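PDB 6FTH: extracellular solute-binding protein, family 1 from Bifidobacterium longum subsp. infantis, which probably captures human milk oligosaccharides outside the cell and hands them to an ABC transporter for uptake. Local coordinates for residues V32-R37 with P403-R408; S87-F92 with E337-S342. All coordinates share one frame; numbering follows the deposited sequence.

Contact 1 (V32-R37 with P403-R408); sequences VLVVKR and PGLADR
R37, near the end of strand 29-36, makes the nearest backbone approach to the loop 403-408, its CA lying 6.1 Å from the CA of R408, and no direct main-chain hydrogen bond joins the two segments. One water bridges instead, accepting from R37 N and donating to the carbonyl O of L405. With CG anti to the backbone N (chi1 -172°) and the chain extended as far as NE, the R37 side chain runs straight out along A406 to the carboxylate of D407. There NE donates to D407 OD1 at 2.8 Å; the oxygen lies in the guanidinium plane, while the carboxylate stands almost perpendicular to it. Strand 29-36 lies between strands 59-66 and 86-88 in the mixed sheet, an order consistent with the type 2 periplasmic-binding-protein fold of this family. R408 completes the network: its NH1 reaches D407 OD2 at 2.8 Å on the syn side, and R37 CG lies over one face of its guanidinium, toward the rim, 3.6 Å from CZ. The two arginines thus gather round one anion. R408 NE also pairs with E67, and putting an alanine here would probably leave both D407 OD2 and E67 without this mate and uncover the R37 methylenes. Further back, the bent K36 chain brings CE to 3.9 Å from L405 CD2 while its amine turns off to E64, and V34 CG1 touches the same leucine methyl more loosely.

Contact 2 (S87-F92 with E337-S342); sequences SLHAFF and EADRFS
Two torsions bring H89 and D339 together: the imidazole of H89 extends with CG anti to the backbone N (chi1 -177°), whereas the D339 carboxylate sits between its own N and carbonyl carbon (chi1 68°). H89 ND1 then donates to D339 OD2 at 2.7 Å, meeting it on the syn side and somewhat out of the carboxylate plane; ring and carboxylate are nearly perpendicular. A water spans the same OD2 and the H89 carbonyl O, two acceptors that it can satisfy together. The other oxygen, OD1, takes the NE of R340 at 2.9 Å from above its plane, so both carboxylate oxygens are gripped, while R340 NH1 donates to the carbonyl O atoms of D407 and F409. Its flat side is covered by F92, whose ring lies almost parallel to the D339 carboxylate and receives D339 CB over the ring centre, 3.5 Å away, as a CH-pi contact. H89 NE2 reaches E67, and a ring held between two carboxylates may be drawn toward the protonated form, though both carboxylates also pair with arginines. At the other end of the contact S87 and S342 form an antiparallel hydrogen-bonded pair, with both N-to-O distances 3.0 Å, and a water links S87 OG to S342 O. Between the two, L88 CD2 packs at 3.5 Å on F341 CD2. The pairing joins strand 86-88 to strand 339-343, at one edge of a four-stranded mixed sheet, and R340 and F341 both face L140 of strand 140-143 in a classic beta bulge. F92 is the N-cap residue of helix 93-98, while the F91 ring turns to W70 and L78 of helix 67-80, which packs alongside.

In the fold
The contacts nest along the chain: 32-37 comes first, then 87-92, 337-342 and finally 403-408, so contact 2 lies inside the loop closed by contact 1. Their centres are 11 Å apart in one domain, where strands 29-36 and 86-88 are neighbours in a sheet; L33 O probably accepts a hydrogen bond from L88 N at 2.8 Å. A second join runs between the later segments, from R340 NH1 to D407 O. E67, at the start of helix 67-80, binds both R408 and H89 and so ties the two polar clusters together. The sheet thus unites early and late chain segments, consistent with a type 2 binding-protein fold whose chain passes between its domains.

Contact 1 (V32-R37 with P403-R408)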
loop_
_atom_site.group_PDB
_atom_site.type_symbol
_atom_site.label_atom_id
_atom_site.label_comp_id
_atom_site.label_asym_id
_atom_site.label_seq_id
_atom_site.Cartn_x
_atom_site.Cartn_y
_atom_site.Cartn_z
ATOM N N VAL A 32 -24.501 -4.967 9.884
ATOM C CA VAL A 32 -23.327 -4.751 9.042
ATOM C C VAL A 32 -22.445 -3.681 9.677
ATOM O O VAL A 32 -22.800 -2.497 9.688
ATOM C CB VAL A 32 -23.703 -4.360 7.609
ATOM C CG1 VAL A 32 -22.441 -4.254 6.764
ATOM C CG2 VAL A 32 -24.655 -5.362 7.002
ATOM N N LEU A 33 -21.289 -4.093 10.189
ATOM C CA LEU A 33 -20.284 -3.140 10.632
ATOM C C LEU A 33 -19.462 -2.708 9.426
ATOM O O LEU A 33 -18.970 -3.558 8.668
ATOM C CB LEU A 33 -19.365 -3.777 11.677
ATOM C CG LEU A 33 -18.108 -2.969 12.027
ATOM C CD1 LEU A 33 -18.458 -1.690 12.749
ATOM C CD2 LEU A 33 -17.155 -3.830 12.878
ATOM N N VAL A 34 -19.318 -1.399 9.242
ATOM C CA VAL A 34 -18.485 -0.856 8.173
ATOM C C VAL A 34 -17.477 0.094 8.791
ATOM O O VAL A 34 -17.858 1.100 9.399
ATOM C CB VAL A 34 -19.298 -0.119 7.098
ATOM C CG1 VAL A 34 -18.385 0.277 5.926
ATOM C CG2 VAL A 34 -20.496 -0.932 6.640
ATOM N N VAL A 35 -16.204 -0.222 8.632
ATOM C CA VAL A 35 -15.111 0.661 9.012
ATOM C C VAL A 35 -14.917 1.616 7.841
ATOM O O VAL A 35 -14.712 1.177 6.700
ATOM C CB VAL A 35 -13.832 -0.136 9.311
ATOM C CG1 VAL A 35 -12.711 0.777 9.752
ATOM C CG2 VAL A 35 -14.101 -1.228 10.358
ATOM N N LYS A 36 -15.038 2.914 8.109
ATOM C CA LYS A 36 -15.191 3.931 7.080
ATOM C C LYS A 36 -13.891 4.667 6.755
ATOM O O LYS A 36 -13.105 5.030 7.642
ATOM C CB LYS A 36 -16.234 4.963 7.518
ATOM C CG LYS A 36 -17.653 4.429 7.677
ATOM C CD LYS A 36 -18.374 4.049 6.359
ATOM C CE LYS A 36 -18.633 5.239 5.448
ATOM N NZ LYS A 36 -19.330 6.346 6.211
ATOM N N ARG A 37 -13.696 4.927 5.469
ATOM C CA ARG A 37 -12.658 5.843 5.038
ATOM C C ARG A 37 -12.977 7.250 5.545
ATOM O O ARG A 37 -14.146 7.638 5.635
ATOM C CB ARG A 37 -12.663 5.900 3.519
ATOM C CG ARG A 37 -11.529 6.647 2.876
ATOM C CD ARG A 37 -11.862 6.844 1.426
ATOM N NE ARG A 37 -10.793 7.449 0.656
ATOM C CZ ARG A 37 -10.553 8.757 0.585
ATOM N NH1 ARG A 37 -11.283 9.630 1.279
ATOM N NH2 ARG A 37 -9.568 9.204 -0.180
ATOM N N PRO A 403 -20.085 10.165 -1.466
ATOM C CA PRO A 403 -21.257 9.279 -1.423
ATOM C C PRO A 403 -20.940 7.837 -1.793
ATOM O O PRO A 403 -21.735 7.151 -2.450
ATOM C CB PRO A 403 -22.188 9.911 -2.456
ATOM C CG PRO A 403 -21.212 10.378 -3.523
ATOM C CD PRO A 403 -20.022 10.917 -2.733
ATOM N N GLY A 404 -19.813 7.364 -1.297
ATOM C CA GLY A 404 -19.448 5.973 -1.431
ATOM C C GLY A 404 -18.366 5.620 -0.442
ATOM O O GLY A 404 -18.016 6.406 0.437
ATOM N N LEU A 405 -17.849 4.409 -0.585
ATOM C CA LEU A 405 -16.782 3.935 0.278
ATOM C C LEU A 405 -15.400 4.142 -0.325
ATOM O O LEU A 405 -14.401 4.023 0.395
ATOM C CB LEU A 405 -16.997 2.447 0.565
ATOM C CG LEU A 405 -18.383 2.074 1.127
ATOM C CD1 LEU A 405 -18.498 0.610 1.436
ATOM C CD2 LEU A 405 -18.695 2.881 2.385
ATOM N N ALA A 406 -15.323 4.452 -1.612
ATOM C CA ALA A 406 -14.063 4.755 -2.333
ATOM C C ALA A 406 -13.123 3.548 -2.243
ATOM O O ALA A 406 -13.594 2.400 -2.344
ATOM C CB ALA A 406 -13.492 6.075 -1.882
ATOM N N ASP A 407 -11.823 3.788 -2.050
ATOM C CA ASP A 407 -10.853 2.706 -2.076
ATOM C C ASP A 407 -11.016 1.737 -0.912
ATOM O O ASP A 407 -10.439 0.650 -0.959
ATOM C CB ASP A 407 -9.437 3.282 -2.107
ATOM C CG ASP A 407 -9.132 4.118 -0.896
ATOM O OD1 ASP A 407 -9.803 5.152 -0.707
ATOM O OD2 ASP A 407 -8.282 3.690 -0.100
ATOM N N ARG A 408 -11.795 2.082 0.107
ATOM C CA ARG A 408 -12.066 1.175 1.209
ATOM C C ARG A 408 -13.208 0.184 0.917
ATOM O O ARG A 408 -13.584 -0.586 1.794
ATOM C CB ARG A 408 -12.398 1.984 2.469
ATOM C CG ARG A 408 -11.221 2.321 3.355
ATOM C CD ARG A 408 -10.154 3.177 2.685
ATOM N NE ARG A 408 -9.362 3.866 3.719
ATOM C CZ ARG A 408 -8.444 4.804 3.488
ATOM N NH1 ARG A 408 -8.132 5.165 2.254
ATOM N NH2 ARG A 408 -7.830 5.390 4.514
HETATM O O HOH W 1 -15.315 3.766 3.314
HETATM O O HOH W 2 -7.352 7.208 -1.331
#

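Contact 2 (S87-F92 with E337-S342)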
loop_
_atom_site.group_PDB
_atom_site.type_symbol
_atom_site.label_atom_id
_atom_site.label_comp_id
_atom_site.label_asym_id
_atom_site.label_seq_id
_atom_site.Cartn_x
_atom_site.Cartn_y
_atom_site.Cartn_z
ATOM N N SER A 87 -19.053 -7.820 8.538
ATOM C CA SER A 87 -18.149 -6.717 8.794
ATOM C C SER A 87 -17.333 -6.423 7.540
ATOM O O SER A 87 -16.786 -7.343 6.914
ATOM C CB SER A 87 -17.235 -7.029 9.976
ATOM O OG SER A 87 -17.993 -7.468 11.095
ATOM N N LEU A 88 -17.238 -5.141 7.202
ATOM C CA LEU A 88 -16.535 -4.661 6.019
ATOM C C LEU A 88 -15.331 -3.816 6.435
ATOM O O LEU A 88 -15.476 -2.870 7.227
ATOM C CB LEU A 88 -17.461 -3.806 5.154
ATOM C CG LEU A 88 -18.826 -4.395 4.769
ATOM C CD1 LEU A 88 -19.524 -3.419 3.816
ATOM C CD2 LEU A 88 -18.753 -5.831 4.163
ATOM N N HIS A 89 -14.146 -4.124 5.884
ATOM C CA HIS A 89 -12.929 -3.345 6.153
ATOM C C HIS A 89 -12.526 -3.467 7.625
ATOM O O HIS A 89 -11.959 -2.539 8.219
ATOM C CB HIS A 89 -13.083 -1.879 5.696
ATOM C CG HIS A 89 -11.851 -1.017 5.857
ATOM N ND1 HIS A 89 -10.563 -1.508 5.783
ATOM C CD2 HIS A 89 -11.725 0.315 6.077
ATOM C CE1 HIS A 89 -9.701 -0.521 5.962
ATOM N NE2 HIS A 89 -10.378 0.593 6.147
ATOM N N ALA A 90 -12.818 -4.627 8.208
ATOM C CA ALA A 90 -12.638 -4.844 9.635
ATOM C C ALA A 90 -11.608 -5.911 9.960
ATOM O O ALA A 90 -10.726 -5.667 10.802
ATOM C CB ALA A 90 -13.995 -5.201 10.261
ATOM N N PHE A 91 -11.698 -7.084 9.333
ATOM C CA PHE A 91 -10.908 -8.255 9.706
ATOM C C PHE A 91 -10.057 -8.763 8.551
ATOM O O PHE A 91 -10.558 -9.013 7.445
ATOM C CB PHE A 91 -11.811 -9.376 10.214
ATOM C CG PHE A 91 -12.650 -8.970 11.389
ATOM C CD1 PHE A 91 -12.056 -8.674 12.598
ATOM C CD2 PHE A 91 -14.022 -8.911 11.295
ATOM C CE1 PHE A 91 -12.829 -8.269 13.676
ATOM C CE2 PHE A 91 -14.795 -8.523 12.374
ATOM C CZ PHE A 91 -14.190 -8.216 13.571
ATOM N N PHE A 92 -8.772 -8.916 8.818
ATOM C CA PHE A 92 -7.856 -9.520 7.876
ATOM C C PHE A 92 -7.823 -11.021 8.084
ATOM O O PHE A 92 -8.223 -11.526 9.144
ATOM C CB PHE A 92 -6.454 -8.967 8.098
ATOM C CG PHE A 92 -6.277 -7.577 7.614
ATOM C CD1 PHE A 92 -6.580 -6.501 8.429
ATOM C CD2 PHE A 92 -5.832 -7.328 6.324
ATOM C CE1 PHE A 92 -6.432 -5.204 7.966
ATOM C CE2 PHE A 92 -5.684 -6.021 5.863
ATOM C CZ PHE A 92 -5.988 -4.972 6.680
ATOM N N GLU A 337 -7.043 -5.450 -1.552
ATOM C CA GLU A 337 -7.050 -5.359 -0.100
ATOM C C GLU A 337 -7.706 -6.622 0.435
ATOM O O GLU A 337 -8.590 -7.194 -0.204
ATOM C CB GLU A 337 -7.808 -4.101 0.380
ATOM C CG GLU A 337 -7.173 -2.783 -0.069
ATOM C CD GLU A 337 -5.836 -2.497 0.628
ATOM O OE1 GLU A 337 -5.593 -3.006 1.747
ATOM O OE2 GLU A 337 -5.027 -1.753 0.040
ATOM N N ALA A 338 -7.267 -7.064 1.615
ATOM C CA ALA A 338 -7.581 -8.408 2.092
ATOM C C ALA A 338 -8.625 -8.477 3.200
ATOM O O ALA A 338 -8.886 -9.573 3.701
ATOM C CB ALA A 338 -6.307 -9.070 2.598
ATOM N N ASP A 339 -9.239 -7.358 3.582
ATOM C CA ASP A 339 -10.054 -7.282 4.788
ATOM C C ASP A 339 -11.480 -6.818 4.506
ATOM O O ASP A 339 -12.063 -6.078 5.293
ATOM C CB ASP A 339 -9.412 -6.330 5.796
ATOM C CG ASP A 339 -9.424 -4.885 5.339
ATOM O OD1 ASP A 339 -9.298 -4.609 4.126
ATOM O OD2 ASP A 339 -9.551 -3.993 6.192
ATOM N N ARG A 340 -12.089 -7.252 3.416
ATOM C CA ARG A 340 -13.242 -6.517 2.907
ATOM C C ARG A 340 -14.610 -7.177 3.096
ATOM O O ARG A 340 -15.628 -6.550 2.789
ATOM C CB ARG A 340 -12.967 -6.084 1.467
ATOM C CG ARG A 340 -11.740 -5.179 1.384
ATOM C CD ARG A 340 -12.019 -3.840 2.062
ATOM N NE ARG A 340 -10.845 -3.010 2.313
ATOM C CZ ARG A 340 -10.411 -2.057 1.496
ATOM N NH1 ARG A 340 -10.989 -1.833 0.309
ATOM N NH2 ARG A 340 -9.353 -1.326 1.858
ATOM N N PHE A 341 -14.683 -8.395 3.613
ATOM C CA PHE A 341 -15.975 -8.973 3.977
ATOM C C PHE A 341 -15.770 -10.196 4.845
ATOM O O PHE A 341 -15.107 -11.152 4.420
ATOM C CB PHE A 341 -16.753 -9.395 2.718
ATOM C CG PHE A 341 -18.161 -9.882 2.992
ATOM C CD1 PHE A 341 -18.396 -11.169 3.466
ATOM C CD2 PHE A 341 -19.250 -9.054 2.762
ATOM C CE1 PHE A 341 -19.691 -11.616 3.717
ATOM C CE2 PHE A 341 -20.550 -9.493 3.021
ATOM C CZ PHE A 341 -20.760 -10.770 3.515
ATOM N N SER A 342 -16.341 -10.206 6.047
ATOM C CA SER A 342 -16.335 -11.405 6.871
ATOM C C SER A 342 -17.717 -11.594 7.479
ATOM O O SER A 342 -18.388 -10.615 7.810
ATOM C CB SER A 342 -15.287 -11.333 7.994
ATOM O OG SER A 342 -13.950 -11.358 7.496
HETATM O O HOH W 3 -14.067 -7.174 7.326
HETATM O O HOH W 4 -18.615 -10.083 10.766
HETATM O O HOH W 5 -9.343 -3.011 8.726
HETATM O O HOH W 6 -12.877 -9.290 5.994
#